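Local coordinates for adhesion G-protein coupled receptor G6 (PDB 6V55) that is an adhesion G-protein coupled receptor linked to myelination, whose large calcium-binding extracellular region probably takes part in cell adhesion and signalling, at residues L143-A153 with F269-M280. Numbering follows the deposited sequence.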
ATOM      1  N   LEU A 143     -19.838   1.246  50.552  1.00 37.36           N
ATOM      2  CA  LEU A 143     -19.362   2.624  50.561  1.00 35.06           C
ATOM      3  C   LEU A 143     -19.751   3.305  51.872  1.00 35.78           C
ATOM      4  O   LEU A 143     -20.934   3.342  52.247  1.00 36.38           O
ATOM      5  CB  LEU A 143     -19.908   3.402  49.361  1.00 34.83           C
ATOM      6  CG  LEU A 143     -19.382   3.008  47.969  1.00 34.05           C
ATOM      7  CD1 LEU A 143     -20.253   3.591  46.876  1.00 33.98           C
ATOM      8  CD2 LEU A 143     -17.922   3.416  47.761  1.00 33.47           C
ATOM      9  N   THR A 144     -18.742   3.813  52.578  1.00 35.74           N
ATOM     10  CA  THR A 144     -18.920   4.758  53.671  1.00 36.32           C
ATOM     11  C   THR A 144     -18.321   6.118  53.342  1.00 36.06           C
ATOM     12  O   THR A 144     -18.275   6.994  54.217  1.00 36.47           O
ATOM     13  CB  THR A 144     -18.304   4.208  54.964  1.00 36.59           C
ATOM     14  OG1 THR A 144     -16.980   3.717  54.711  1.00 35.98           O
ATOM     15  CG2 THR A 144     -19.155   3.091  55.491  1.00 37.05           C
ATOM     16  N   ALA A 145     -17.864   6.297  52.099  1.00 35.39           N
ATOM     17  CA  ALA A 145     -17.288   7.505  51.529  1.00 35.04           C
ATOM     18  C   ALA A 145     -17.177   7.326  50.017  1.00 46.19           C
ATOM     19  O   ALA A 145     -16.916   6.222  49.534  1.00 34.01           O
ATOM     20  CB  ALA A 145     -15.906   7.841  52.107  1.00 34.82           C
ATOM     21  N   PHE A 146     -17.389   8.414  49.272  1.00 46.69           N
ATOM     22  CA  PHE A 146     -17.256   8.380  47.820  1.00 33.59           C
ATOM     23  C   PHE A 146     -16.898   9.761  47.287  1.00 40.90           C
ATOM     24  O   PHE A 146     -17.222  10.782  47.893  1.00 37.78           O
ATOM     25  CB  PHE A 146     -18.531   7.853  47.103  1.00 33.73           C
ATOM     26  CG  PHE A 146     -19.809   8.673  47.328  1.00 34.35           C
ATOM     27  CD1 PHE A 146     -20.113   9.809  46.568  1.00 34.24           C
ATOM     28  CD2 PHE A 146     -20.774   8.219  48.204  1.00 35.02           C
ATOM     29  CE1 PHE A 146     -21.275  10.526  46.777  1.00 34.82           C
ATOM     30  CE2 PHE A 146     -21.963   8.938  48.394  1.00 35.60           C
ATOM     31  CZ  PHE A 146     -22.198  10.080  47.682  1.00 35.50           C
ATOM     32  N   THR A 147     -16.330   9.775  46.079  1.00 40.34           N
ATOM     33  CA  THR A 147     -16.297  10.952  45.214  1.00 33.40           C
ATOM     34  C   THR A 147     -16.925  10.573  43.885  1.00 32.08           C
ATOM     35  O   THR A 147     -16.517   9.581  43.278  1.00 31.63           O
ATOM     36  CB  THR A 147     -14.870  11.445  44.968  1.00 31.86           C
ATOM     37  OG1 THR A 147     -14.225  11.711  46.221  1.00 37.41           O
ATOM     38  CG2 THR A 147     -14.884  12.704  44.114  1.00 31.63           C
ATOM     39  N   VAL A 148     -17.921  11.327  43.435  1.00 32.32           N
ATOM     40  CA  VAL A 148     -18.476  11.150  42.097  1.00 34.98           C
ATOM     41  C   VAL A 148     -18.282  12.457  41.335  1.00 33.86           C
ATOM     42  O   VAL A 148     -18.560  13.534  41.868  1.00 32.12           O
ATOM     43  CB  VAL A 148     -19.955  10.692  42.130  1.00 32.51           C
ATOM     44  CG1 VAL A 148     -20.799  11.494  43.111  1.00 39.78           C
ATOM     45  CG2 VAL A 148     -20.601  10.731  40.746  1.00 32.23           C
ATOM     46  N   CYS A 149     -17.725  12.368  40.117  1.00 36.36           N
ATOM     47  CA  CYS A 149     -17.608  13.514  39.222  1.00 38.00           C
ATOM     48  C   CYS A 149     -18.178  13.190  37.857  1.00 39.92           C
ATOM     49  O   CYS A 149     -18.006  12.083  37.339  1.00 43.87           O
ATOM     50  CB  CYS A 149     -16.169  13.969  39.003  1.00 44.25           C
ATOM     51  SG  CYS A 149     -15.129  13.897  40.436  1.00 56.20           S
ATOM     52  N   PHE A 150     -18.800  14.185  37.254  1.00 39.63           N
ATOM     53  CA  PHE A 150     -19.289  14.056  35.896  1.00 41.40           C
ATOM     54  C   PHE A 150     -19.316  15.451  35.299  1.00 43.17           C
ATOM     55  O   PHE A 150     -19.064  16.444  35.986  1.00 44.62           O
ATOM     56  CB  PHE A 150     -20.672  13.370  35.842  1.00 42.50           C
ATOM     57  CG  PHE A 150     -21.658  13.882  36.854  1.00 43.04           C
ATOM     58  CD1 PHE A 150     -21.781  13.277  38.105  1.00 42.74           C
ATOM     59  CD2 PHE A 150     -22.485  14.950  36.540  1.00 43.71           C
ATOM     60  CE1 PHE A 150     -22.683  13.756  39.033  1.00 43.79           C
ATOM     61  CE2 PHE A 150     -23.395  15.431  37.453  1.00 44.81           C
ATOM     62  CZ  PHE A 150     -23.491  14.835  38.708  1.00 46.44           C
ATOM     63  N   GLU A 151     -19.585  15.511  33.998  1.00 42.63           N
ATOM     64  CA  GLU A 151     -19.874  16.758  33.307  1.00 41.53           C
ATOM     65  C   GLU A 151     -21.314  16.657  32.824  1.00 38.95           C
ATOM     66  O   GLU A 151     -21.691  15.650  32.213  1.00 38.79           O
ATOM     67  CB  GLU A 151     -18.887  17.005  32.154  1.00 43.71           C
ATOM     68  CG  GLU A 151     -17.395  16.915  32.561  1.00 50.00           C
ATOM     69  CD  GLU A 151     -16.462  17.881  31.793  1.00 54.77           C
ATOM     70  OE1 GLU A 151     -15.217  17.782  31.976  1.00 52.31           O
ATOM     71  OE2 GLU A 151     -16.965  18.727  31.008  1.00 57.55           O
ATOM     72  N   ILE A 152     -22.130  17.659  33.149  1.00 35.10           N
ATOM     73  CA  ILE A 152     -23.566  17.594  32.909  1.00 37.46           C
ATOM     74  C   ILE A 152     -23.966  18.777  32.026  1.00 44.15           C
ATOM     75  O   ILE A 152     -23.326  19.839  32.070  1.00 44.72           O
ATOM     76  CB  ILE A 152     -24.347  17.549  34.255  1.00 36.23           C
ATOM     77  CG1 ILE A 152     -25.820  17.138  34.075  1.00 38.36           C
ATOM     78  CG2 ILE A 152     -24.221  18.834  35.043  1.00 32.17           C
ATOM     79  CD1 ILE A 152     -25.992  15.820  33.350  1.00 38.20           C
ATOM     80  N   ALA A 153     -24.968  18.557  31.162  1.00 45.54           N
ATOM     81  CA  ALA A 153     -25.539  19.588  30.301  1.00 44.31           C
ATOM     82  C   ALA A 153     -26.940  19.175  29.854  1.00 49.99           C
ATOM     83  O   ALA A 153     -27.213  17.994  29.617  1.00 50.33           O
ATOM     84  CB  ALA A 153     -24.668  19.891  29.071  1.00 35.67           C
ATOM     85  N   PHE A 269     -27.364  15.663  28.164  1.00 63.18           N
ATOM     86  CA  PHE A 269     -26.092  14.979  27.958  1.00 65.76           C
ATOM     87  C   PHE A 269     -25.322  14.830  29.271  1.00 62.51           C
ATOM     88  O   PHE A 269     -25.352  15.722  30.122  1.00 62.65           O
ATOM     89  CB  PHE A 269     -25.187  15.759  26.990  1.00 72.45           C
ATOM     90  CG  PHE A 269     -25.676  15.860  25.579  1.00 81.22           C
ATOM     91  CD1 PHE A 269     -25.176  16.878  24.764  1.00 81.11           C
ATOM     92  CD2 PHE A 269     -26.577  14.942  25.046  1.00 85.16           C
ATOM     93  CE1 PHE A 269     -25.568  16.995  23.457  1.00 81.32           C
ATOM     94  CE2 PHE A 269     -26.990  15.055  23.731  1.00 84.97           C
ATOM     95  CZ  PHE A 269     -26.475  16.084  22.930  1.00 83.54           C
ATOM     96  N   ILE A 270     -24.576  13.722  29.405  1.00 58.97           N
ATOM     97  CA  ILE A 270     -23.592  13.537  30.473  1.00 50.17           C
ATOM     98  C   ILE A 270     -22.281  13.013  29.882  1.00 42.96           C
ATOM     99  O   ILE A 270     -22.238  12.439  28.789  1.00 43.61           O
ATOM    100  CB  ILE A 270     -24.116  12.610  31.600  1.00 45.30           C
ATOM    101  CG1 ILE A 270     -23.544  12.981  32.981  1.00 47.42           C
ATOM    102  CG2 ILE A 270     -23.947  11.150  31.244  1.00 40.58           C
ATOM    103  CD1 ILE A 270     -24.088  12.157  34.132  1.00 47.44           C
ATOM    104  N   TYR A 271     -21.190  13.266  30.607  1.00 38.08           N
ATOM    105  CA  TYR A 271     -19.851  12.977  30.105  1.00 36.48           C
ATOM    106  C   TYR A 271     -18.937  12.764  31.298  1.00 31.58           C
ATOM    107  O   TYR A 271     -19.067  13.473  32.296  1.00 35.11           O
ATOM    108  CB  TYR A 271     -19.323  14.124  29.210  1.00 35.54           C
ATOM    109  CG  TYR A 271     -17.858  14.034  28.820  1.00 34.62           C
ATOM    110  CD1 TYR A 271     -16.914  14.976  29.276  1.00 36.33           C
ATOM    111  CD2 TYR A 271     -17.421  13.015  27.993  1.00 31.73           C
ATOM    112  CE1 TYR A 271     -15.551  14.878  28.905  1.00 37.49           C
ATOM    113  CE2 TYR A 271     -16.087  12.902  27.618  1.00 34.01           C
ATOM    114  CZ  TYR A 271     -15.147  13.829  28.074  1.00 38.78           C
ATOM    115  OH  TYR A 271     -13.810  13.699  27.699  1.00 42.19           O
ATOM    116  N   ASN A 272     -18.043  11.769  31.182  1.00 29.99           N
ATOM    117  CA  ASN A 272     -16.927  11.512  32.113  1.00 33.86           C
ATOM    118  C   ASN A 272     -17.386  11.158  33.539  1.00 37.95           C
ATOM    119  O   ASN A 272     -16.815  11.620  34.535  1.00 38.65           O
ATOM    120  CB  ASN A 272     -15.914  12.663  32.117  1.00 31.68           C
ATOM    121  CG  ASN A 272     -14.502  12.164  32.290  1.00 30.78           C
ATOM    122  OD1 ASN A 272     -14.235  10.968  32.124  1.00 33.36           O
ATOM    123  ND2 ASN A 272     -13.591  13.060  32.645  1.00 29.96           N
ATOM    124  N   PHE A 273     -18.394  10.281  33.633  1.00 36.18           N
ATOM    125  CA  PHE A 273     -18.927   9.855  34.925  1.00 39.30           C
ATOM    126  C   PHE A 273     -17.960   8.874  35.583  1.00 34.64           C
ATOM    127  O   PHE A 273     -17.705   7.786  35.052  1.00 28.93           O
ATOM    128  CB  PHE A 273     -20.308   9.216  34.759  1.00 42.89           C
ATOM    129  CG  PHE A 273     -21.052   8.997  36.063  1.00 42.82           C
ATOM    130  CD1 PHE A 273     -20.916   7.801  36.783  1.00 41.70           C
ATOM    131  CD2 PHE A 273     -21.914   9.960  36.540  1.00 42.82           C
ATOM    132  CE1 PHE A 273     -21.591   7.601  37.969  1.00 41.38           C
ATOM    133  CE2 PHE A 273     -22.604   9.757  37.728  1.00 44.84           C
ATOM    134  CZ  PHE A 273     -22.442   8.573  38.441  1.00 41.63           C
ATOM    135  N   ARG A 274     -17.451   9.249  36.755  1.00 31.68           N
ATOM    136  CA  ARG A 274     -16.479   8.447  37.484  1.00 34.17           C
ATOM    137  C   ARG A 274     -16.847   8.409  38.967  1.00 33.81           C
ATOM    138  O   ARG A 274     -17.504   9.313  39.485  1.00 30.51           O
ATOM    139  CB  ARG A 274     -15.045   8.991  37.302  1.00 33.07           C
ATOM    140  CG  ARG A 274     -14.510   9.066  35.859  1.00 31.73           C
ATOM    141  CD  ARG A 274     -13.381  10.090  35.727  1.00 33.77           C
ATOM    142  NE  ARG A 274     -13.866  11.469  35.647  1.00 36.66           N
ATOM    143  CZ  ARG A 274     -13.114  12.544  35.898  1.00 35.09           C
ATOM    144  NH1 ARG A 274     -11.834  12.396  36.250  1.00 30.59           N
ATOM    145  NH2 ARG A 274     -13.646  13.770  35.811  1.00 32.98           N
ATOM    146  N   LEU A 275     -16.418   7.338  39.646  1.00 34.66           N
ATOM    147  CA  LEU A 275     -16.729   7.082  41.052  1.00 30.67           C
ATOM    148  C   LEU A 275     -15.504   6.527  41.766  1.00 30.49           C
ATOM    149  O   LEU A 275     -14.766   5.715  41.205  1.00 33.13           O
ATOM    150  CB  LEU A 275     -17.896   6.095  41.186  1.00 31.07           C
ATOM    151  CG  LEU A 275     -18.456   5.720  42.561  1.00 31.78           C
ATOM    152  CD1 LEU A 275     -18.866   6.956  43.343  1.00 32.31           C
ATOM    153  CD2 LEU A 275     -19.633   4.798  42.356  1.00 32.07           C
ATOM    154  N   TRP A 276     -15.307   6.950  43.012  1.00 30.93           N
ATOM    155  CA  TRP A 276     -14.155   6.562  43.814  1.00 39.41           C
ATOM    156  C   TRP A 276     -14.592   6.093  45.197  1.00 37.59           C
ATOM    157  O   TRP A 276     -15.677   6.423  45.677  1.00 32.05           O
ATOM    158  CB  TRP A 276     -13.177   7.724  44.015  1.00 40.79           C
ATOM    159  CG  TRP A 276     -12.320   8.110  42.856  1.00 40.04           C
ATOM    160  CD1 TRP A 276     -11.019   7.737  42.630  1.00 40.22           C
ATOM    161  CD2 TRP A 276     -12.672   9.003  41.793  1.00 37.80           C
ATOM    162  NE1 TRP A 276     -10.550   8.328  41.480  1.00 37.43           N
ATOM    163  CE2 TRP A 276     -11.544   9.112  40.950  1.00 36.99           C
ATOM    164  CE3 TRP A 276     -13.833   9.725  41.470  1.00 36.97           C
ATOM    165  CZ2 TRP A 276     -11.547   9.908  39.804  1.00 38.00           C
ATOM    166  CZ3 TRP A 276     -13.834  10.527  40.330  1.00 31.86           C
ATOM    167  CH2 TRP A 276     -12.702  10.607  39.511  1.00 34.46           C
ATOM    168  N   ASP A 277     -13.660   5.389  45.857  1.00 41.96           N
ATOM    169  CA  ASP A 277     -13.813   4.757  47.165  1.00 37.67           C
ATOM    170  C   ASP A 277     -13.715   5.725  48.334  1.00 36.78           C
ATOM    171  O   ASP A 277     -14.137   5.386  49.444  1.00 36.64           O
ATOM    172  CB  ASP A 277     -12.718   3.710  47.339  1.00 39.06           C
ATOM    173  CG  ASP A 277     -13.247   2.318  47.310  1.00 47.68           C
ATOM    174  OD1 ASP A 277     -14.491   2.173  47.261  1.00 48.95           O
ATOM    175  OD2 ASP A 277     -12.418   1.369  47.346  1.00 53.04           O
ATOM    176  N   HIS A 278     -13.124   6.890  48.131  1.00 38.30           N
ATOM    177  CA  HIS A 278     -12.843   7.817  49.211  1.00 39.54           C
ATOM    178  C   HIS A 278     -13.385   9.179  48.826  1.00 43.10           C
ATOM    179  O   HIS A 278     -13.643   9.452  47.648  1.00 43.33           O
ATOM    180  CB  HIS A 278     -11.338   7.913  49.494  1.00 42.74           C
ATOM    181  CG  HIS A 278     -10.498   8.013  48.256  1.00 50.64           C
ATOM    182  ND1 HIS A 278     -10.116   6.908  47.521  1.00 53.02           N
ATOM    183  CD2 HIS A 278      -9.970   9.086  47.619  1.00 51.42           C
ATOM    184  CE1 HIS A 278      -9.395   7.295  46.485  1.00 51.84           C
ATOM    185  NE2 HIS A 278      -9.286   8.611  46.525  1.00 52.25           N
ATOM    186  N   ALA A 279     -13.565  10.032  49.829  1.00 45.96           N
ATOM    187  CA  ALA A 279     -13.910  11.420  49.571  1.00 42.23           C
ATOM    188  C   ALA A 279     -12.646  12.252  49.512  1.00 46.58           C
ATOM    189  O   ALA A 279     -11.800  12.179  50.410  1.00 43.53           O
ATOM    190  CB  ALA A 279     -14.829  11.984  50.631  1.00 34.16           C
ATOM    191  N   MET A 280     -12.545  13.068  48.470  1.00 50.64           N
ATOM    192  CA  MET A 280     -11.326  13.791  48.164  1.00 53.30           C
ATOM    193  C   MET A 280     -11.292  15.147  48.853  1.00 53.47           C
ATOM    194  O   MET A 280     -12.314  15.840  48.951  1.00 50.10           O
ATOM    195  CB  MET A 280     -11.201  13.976  46.656  1.00 55.12           C
ATOM    196  CG  MET A 280     -11.036  12.678  45.914  1.00 57.95           C
ATOM    197  SD  MET A 280     -10.262  12.958  44.321  1.00 62.10           S
ATOM    198  CE  MET A 280     -11.297  11.958  43.261  1.00 61.50           C
TER
HETATM  199  O   HOH W   1     -15.884   3.497  51.302  1.00 17.65           O
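The strand carrying Val148 to Ala153 runs antiparallel to the one carrying Phe269 to Leu275 in one sheet of the pentraxin-like, concanavalin-type beta sandwich, a worked example of paired bonds resuming on both sides of a beta bulge. Paired backbone bonds link Cys149 with Arg274, Glu151 with Tyr271 and Ala153 with Phe269. Between the first two pairs, Asn272 and Phe273 lie opposite the single Phe150, and the Asn272 backbone is left-handed helical. Asn272 O accepts a bond from Arg274 NE at 3.2 Å; the oxygen lies in the guanidinium plane, though the nitrogen sits above the carbonyl plane. Arg274 NH1 bonds to Thr289 O.

Apolar packing fills the face with Val148, Phe150, Ile270, Phe273 and Leu275, which meets strand 248-251 of the other sheet. The Phe150 and Phe273 rings are nearly parallel (16°) but slid apart; Phe150 CD1 touches Phe273 CE2 at 3.6 Å, and Val148 CG2 reaches Phe273 CZ.

On the reverse face, Thr147 OG1, anti to its own carbonyl carbon (chi1 -56°), donates to a lone pair of His278 O at 2.7 Å and weakly accepts Met280 N. A valine here would probably leave His278 O without its hydroxyl donor and Met280 N without this weak acceptor, tying residues 278-280 less firmly. Met280 CE sits 3.5 Å above the centre of the Trp276 ring, and Cys149 SG approaches Trp276 CZ3 obliquely at 3.6 Å.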